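Long-range contact in alanine dehydrogenase (Archaeoglobus fulgidus, PDB 1OMO), which catalyses the reversible NAD-dependent oxidative deamination of alanine to pyruvate and ammonium as a homodimer: residues C133-E142 with A162-R173. Numbering follows the deposited sequence.
With NAD (nicotinamide-adenine-dinucleotide), chain D.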
# COMPACT_ATOMS: atom_id res chain seq x y z
N CYS A 133 -27.26 -1.11 14.64
CA CYS A 133 -27.40 0.31 14.96
C CYS A 133 -26.12 0.89 15.53
O CYS A 133 -26.16 1.70 16.46
CB CYS A 133 -28.58 0.54 15.93
SG CYS A 133 -30.22 0.02 15.28
N GLY A 134 -24.98 0.45 14.99
CA GLY A 134 -23.67 0.96 15.38
C GLY A 134 -23.31 2.20 14.53
O GLY A 134 -24.16 2.78 13.84
N THR A 135 -22.04 2.57 14.56
CA THR A 135 -21.55 3.74 13.86
C THR A 135 -22.00 3.92 12.43
O THR A 135 -22.57 4.94 12.07
CB THR A 135 -20.02 3.76 13.88
OG1 THR A 135 -19.57 3.92 15.23
CG2 THR A 135 -19.49 4.91 13.03
N GLN A 136 -21.74 2.92 11.61
CA GLN A 136 -22.11 3.01 10.22
C GLN A 136 -23.60 3.26 10.00
O GLN A 136 -23.97 3.97 9.03
CB GLN A 136 -21.66 1.76 9.47
CG GLN A 136 -21.92 1.90 7.98
CD GLN A 136 -21.42 3.23 7.43
OE1 GLN A 136 -22.05 3.83 6.54
NE2 GLN A 136 -20.27 3.70 7.96
N ALA A 137 -24.47 2.71 10.86
CA ALA A 137 -25.89 2.94 10.65
C ALA A 137 -26.20 4.43 10.66
O ALA A 137 -26.98 4.90 9.83
CB ALA A 137 -26.74 2.23 11.72
N TYR A 138 -25.59 5.17 11.60
CA TYR A 138 -25.81 6.61 11.67
C TYR A 138 -25.39 7.27 10.35
O TYR A 138 -26.13 8.09 9.80
CB TYR A 138 -25.06 7.24 12.84
CG TYR A 138 -25.60 6.84 14.21
CD1 TYR A 138 -25.22 5.64 14.82
CD2 TYR A 138 -26.51 7.67 14.90
CE1 TYR A 138 -25.72 5.27 16.09
CE2 TYR A 138 -27.01 7.32 16.13
CZ TYR A 138 -26.61 6.12 16.73
OH TYR A 138 -27.11 5.80 17.97
N PHE A 139 -24.21 6.91 9.83
CA PHE A 139 -23.77 7.52 8.58
C PHE A 139 -24.67 7.17 7.42
O PHE A 139 -24.89 7.98 6.54
CB PHE A 139 -22.34 7.14 8.25
CG PHE A 139 -21.34 7.81 9.13
CD1 PHE A 139 -20.92 7.21 10.32
CD2 PHE A 139 -20.85 9.07 8.79
CE1 PHE A 139 -20.05 7.85 11.16
CE2 PHE A 139 -19.97 9.73 9.63
CZ PHE A 139 -19.56 9.12 10.83
N GLN A 140 -25.21 5.96 7.42
CA GLN A 140 -26.09 5.57 6.34
C GLN A 140 -27.37 6.44 6.45
O GLN A 140 -27.83 7.00 5.45
CB GLN A 140 -26.41 4.09 6.49
CG GLN A 140 -26.83 3.43 5.24
CD GLN A 140 -25.67 3.06 4.31
OE1 GLN A 140 -25.90 2.79 3.14
NE2 GLN A 140 -24.44 3.04 4.82
N LEU A 141 -27.91 6.55 7.66
CA LEU A 141 -29.11 7.32 7.94
C LEU A 141 -28.95 8.76 7.46
O LEU A 141 -29.82 9.27 6.79
CB LEU A 141 -29.38 7.31 9.45
CG LEU A 141 -30.62 7.95 10.12
CD1 LEU A 141 -30.39 9.40 10.29
CD2 LEU A 141 -31.89 7.69 9.33
N GLU A 142 -27.82 9.38 7.78
CA GLU A 142 -27.56 10.75 7.38
C GLU A 142 -27.42 10.92 5.87
O GLU A 142 -27.87 11.91 5.33
CB GLU A 142 -26.30 11.29 8.08
CG GLU A 142 -26.44 11.48 9.56
CD GLU A 142 -27.39 12.62 9.96
OE1 GLU A 142 -27.74 12.70 11.16
OE2 GLU A 142 -27.76 13.44 9.09
N ALA A 162 -28.12 0.05 21.97
CA ALA A 162 -27.71 0.73 20.76
C ALA A 162 -28.94 1.07 19.88
O ALA A 162 -28.99 2.16 19.30
CB ALA A 162 -26.69 -0.14 19.97
N ALA A 163 -29.91 0.18 19.79
CA ALA A 163 -31.10 0.47 18.97
C ALA A 163 -31.89 1.66 19.55
O ALA A 163 -32.33 2.53 18.82
CB ALA A 163 -32.00 -0.79 18.85
N LYS A 164 -32.04 1.70 20.86
CA LYS A 164 -32.76 2.80 21.50
C LYS A 164 -32.05 4.12 21.30
O LYS A 164 -32.69 5.16 21.08
CB LYS A 164 -32.95 2.52 23.00
CG LYS A 164 -34.08 1.54 23.30
CD LYS A 164 -34.23 1.24 24.78
CE LYS A 164 -35.39 0.25 25.00
NZ LYS A 164 -35.57 -0.25 26.42
N LYS A 165 -30.73 4.10 21.38
CA LYS A 165 -29.98 5.32 21.16
C LYS A 165 -30.18 5.80 19.72
O LYS A 165 -30.42 6.98 19.49
CB LYS A 165 -28.49 5.08 21.41
CG LYS A 165 -27.65 6.32 21.15
CD LYS A 165 -26.16 6.09 21.35
CE LYS A 165 -25.49 7.36 21.81
NZ LYS A 165 -24.03 7.26 21.60
N PHE A 166 -30.08 4.90 18.74
CA PHE A 166 -30.24 5.29 17.34
C PHE A 166 -31.67 5.82 17.17
O PHE A 166 -31.90 6.82 16.50
CB PHE A 166 -29.94 4.06 16.42
CG PHE A 166 -30.22 4.27 14.94
CD1 PHE A 166 -31.46 3.93 14.40
CD2 PHE A 166 -29.24 4.79 14.08
CE1 PHE A 166 -31.74 4.09 13.04
CE2 PHE A 166 -29.51 4.96 12.70
CZ PHE A 166 -30.75 4.61 12.18
N VAL A 167 -32.63 5.17 17.80
CA VAL A 167 -34.01 5.60 17.69
C VAL A 167 -34.19 7.01 18.27
O VAL A 167 -34.87 7.84 17.70
CB VAL A 167 -34.93 4.60 18.40
CG1 VAL A 167 -36.29 5.26 18.72
CG2 VAL A 167 -35.14 3.39 17.51
N SER A 168 -33.55 7.26 19.40
CA SER A 168 -33.61 8.55 20.06
C SER A 168 -32.93 9.64 19.19
O SER A 168 -33.37 10.81 19.17
CB SER A 168 -32.92 8.43 21.43
OG SER A 168 -33.14 9.56 22.25
N TYR A 169 -31.85 9.25 18.49
CA TYR A 169 -31.10 10.15 17.61
C TYR A 169 -32.02 10.62 16.47
O TYR A 169 -32.02 11.79 16.07
CB TYR A 169 -29.87 9.41 17.03
CG TYR A 169 -29.02 10.19 16.02
CD1 TYR A 169 -27.83 10.82 16.42
CD2 TYR A 169 -29.38 10.27 14.66
CE1 TYR A 169 -27.03 11.50 15.50
CE2 TYR A 169 -28.57 10.95 13.73
CZ TYR A 169 -27.40 11.56 14.16
OH TYR A 169 -26.56 12.20 13.26
N CYS A 170 -32.80 9.68 15.95
CA CYS A 170 -33.76 9.95 14.89
C CYS A 170 -34.80 10.94 15.39
O CYS A 170 -34.95 12.02 14.84
CB CYS A 170 -34.47 8.66 14.47
SG CYS A 170 -33.50 7.55 13.45
N GLU A 171 -35.52 10.56 16.44
CA GLU A 171 -36.55 11.44 16.95
C GLU A 171 -36.00 12.85 17.14
O GLU A 171 -36.63 13.81 16.71
CB GLU A 171 -37.11 10.90 18.26
CG GLU A 171 -38.62 10.64 18.22
CD GLU A 171 -38.96 9.17 18.16
OE1 GLU A 171 -38.54 8.44 19.09
OE2 GLU A 171 -39.67 8.76 17.21
N ASP A 172 -34.83 12.97 17.75
CA ASP A 172 -34.26 14.29 17.98
C ASP A 172 -34.33 15.15 16.73
O ASP A 172 -34.63 16.34 16.83
CB ASP A 172 -32.82 14.20 18.48
CG ASP A 172 -32.74 13.84 19.95
OD1 ASP A 172 -31.62 13.60 20.48
OD2 ASP A 172 -33.82 13.79 20.59
N ARG A 173 -34.07 14.58 15.57
CA ARG A 173 -34.15 15.38 14.36
C ARG A 173 -35.47 15.20 13.63
O ARG A 173 -35.54 15.26 12.41
CB ARG A 173 -32.95 15.13 13.42
CG ARG A 173 -32.30 13.77 13.46
CD ARG A 173 -30.77 13.91 13.49
NE ARG A 173 -30.27 13.93 14.86
CZ ARG A 173 -29.02 14.18 15.19
NH1 ARG A 173 -28.65 14.17 16.45
NH2 ARG A 173 -28.14 14.46 14.25
PA NAD D . -20.05 -1.25 15.29
O1A NAD D . -19.47 -2.35 16.10
O2A NAD D . -20.13 0.16 15.91
O5B NAD D . -21.53 -1.48 14.60
C5B NAD D . -22.10 -2.84 14.40
C4B NAD D . -23.42 -2.90 15.22
O4B NAD D . -23.94 -4.27 14.90
C3B NAD D . -23.30 -2.93 16.81
O3B NAD D . -24.13 -1.86 17.43
C2B NAD D . -23.72 -4.35 17.24
O2B NAD D . -24.25 -4.55 18.50
C1B NAD D . -24.63 -4.75 16.04
N9A NAD D . -24.69 -6.16 15.79
C8A NAD D . -23.73 -7.15 15.85
N7A NAD D . -24.19 -8.34 15.53
C5A NAD D . -25.48 -8.22 15.25
C6A NAD D . -26.49 -9.19 14.82
N6A NAD D . -26.21 -10.46 14.68
N1A NAD D . -27.75 -8.65 14.61
C2A NAD D . -28.06 -7.34 14.76
N3A NAD D . -27.11 -6.37 15.17
C4A NAD D . -25.83 -6.86 15.39
O3 NAD D . -19.43 -1.00 13.77
PN NAD D . -19.70 0.12 12.52
O1N NAD D . -20.91 0.93 12.89
O2N NAD D . -18.37 0.76 12.16
O5D NAD D . -20.13 -0.99 11.33
C5D NAD D . -19.15 -2.22 11.39
C4D NAD D . -19.34 -3.16 10.24
O4D NAD D . -19.20 -2.33 8.96
C3D NAD D . -18.26 -4.27 10.11
O3D NAD D . -18.75 -5.42 9.39
C2D NAD D . -17.17 -3.51 9.35
O2D NAD D . -16.07 -4.27 8.98
C1D NAD D . -18.04 -2.85 8.18
N1N NAD D . -17.57 -1.59 7.49
C2N NAD D . -17.62 -1.71 6.04
C3N NAD D . -17.37 -0.47 5.34
C7N NAD D . -17.42 -0.62 3.71
O7N NAD D . -16.78 0.23 3.02
N7N NAD D . -18.15 -1.64 3.17
C4N NAD D . -17.12 0.79 5.93
C5N NAD D . -17.11 0.76 7.39
C6N NAD D . -17.34 -0.40 8.14
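Phe166 is the bump that reaches from helix 162-172 toward helix 135-142, and the hollow it fills is built from Cys133, Ala137, Tyr138 and Leu141. Its CG stands anti to the backbone N (chi1 173°), which sends the ring across the gap between the two helices. These run nearly parallel, their axes 11.1 Å apart at an angle of 24°. Along the side chain the lining changes: Phe166 CB lies against Cys133 CB, CE2 meets the small methyl of Ala137, and CZ ends 3.9 Å from Leu141 CG. Cys133 SG sits obliquely beside the same ring and also packs on Ala163, where the CA atoms of the two segments come nearest. Tyr138 closes the hollow. Phe166 CD2 lies 3.8 Å above the centre of the tyrosine ring, an edge-to-face stack with centroids 5.2 Å apart. The Tyr138 ring in turn pushes its own edge, CD2 and CE2, onto the face of Tyr169, with the planes at 85°, so three aromatics interlock in successive T-shaped steps. Over the opposite face of Tyr169, toward its rim, lies the Arg173 guanidinium. At the ring's edge, Tyr169 OH donates a very short hydrogen bond (2.5 Å) to Glu142 OE1, which also forms a long salt bridge with Arg173 NH2 at 3.6 Å; Arg145 and Arg146 hold the other carboxylate oxygen. Beneath this layer, Phe166 rests on Val153 and Ala155 of strand 152-156. At the other end Gly134, at the N-cap, leaves room for the dinucleotide, and Gln136 N donates a short hydrogen bond (2.5 Å) to NAD O1N. Neighbouring helices packed on one side of a parallel sheet, the first starting at the cofactor's pyrophosphate, are the hallmark of the beta-alpha-beta-alpha unit of a Rossmann fold.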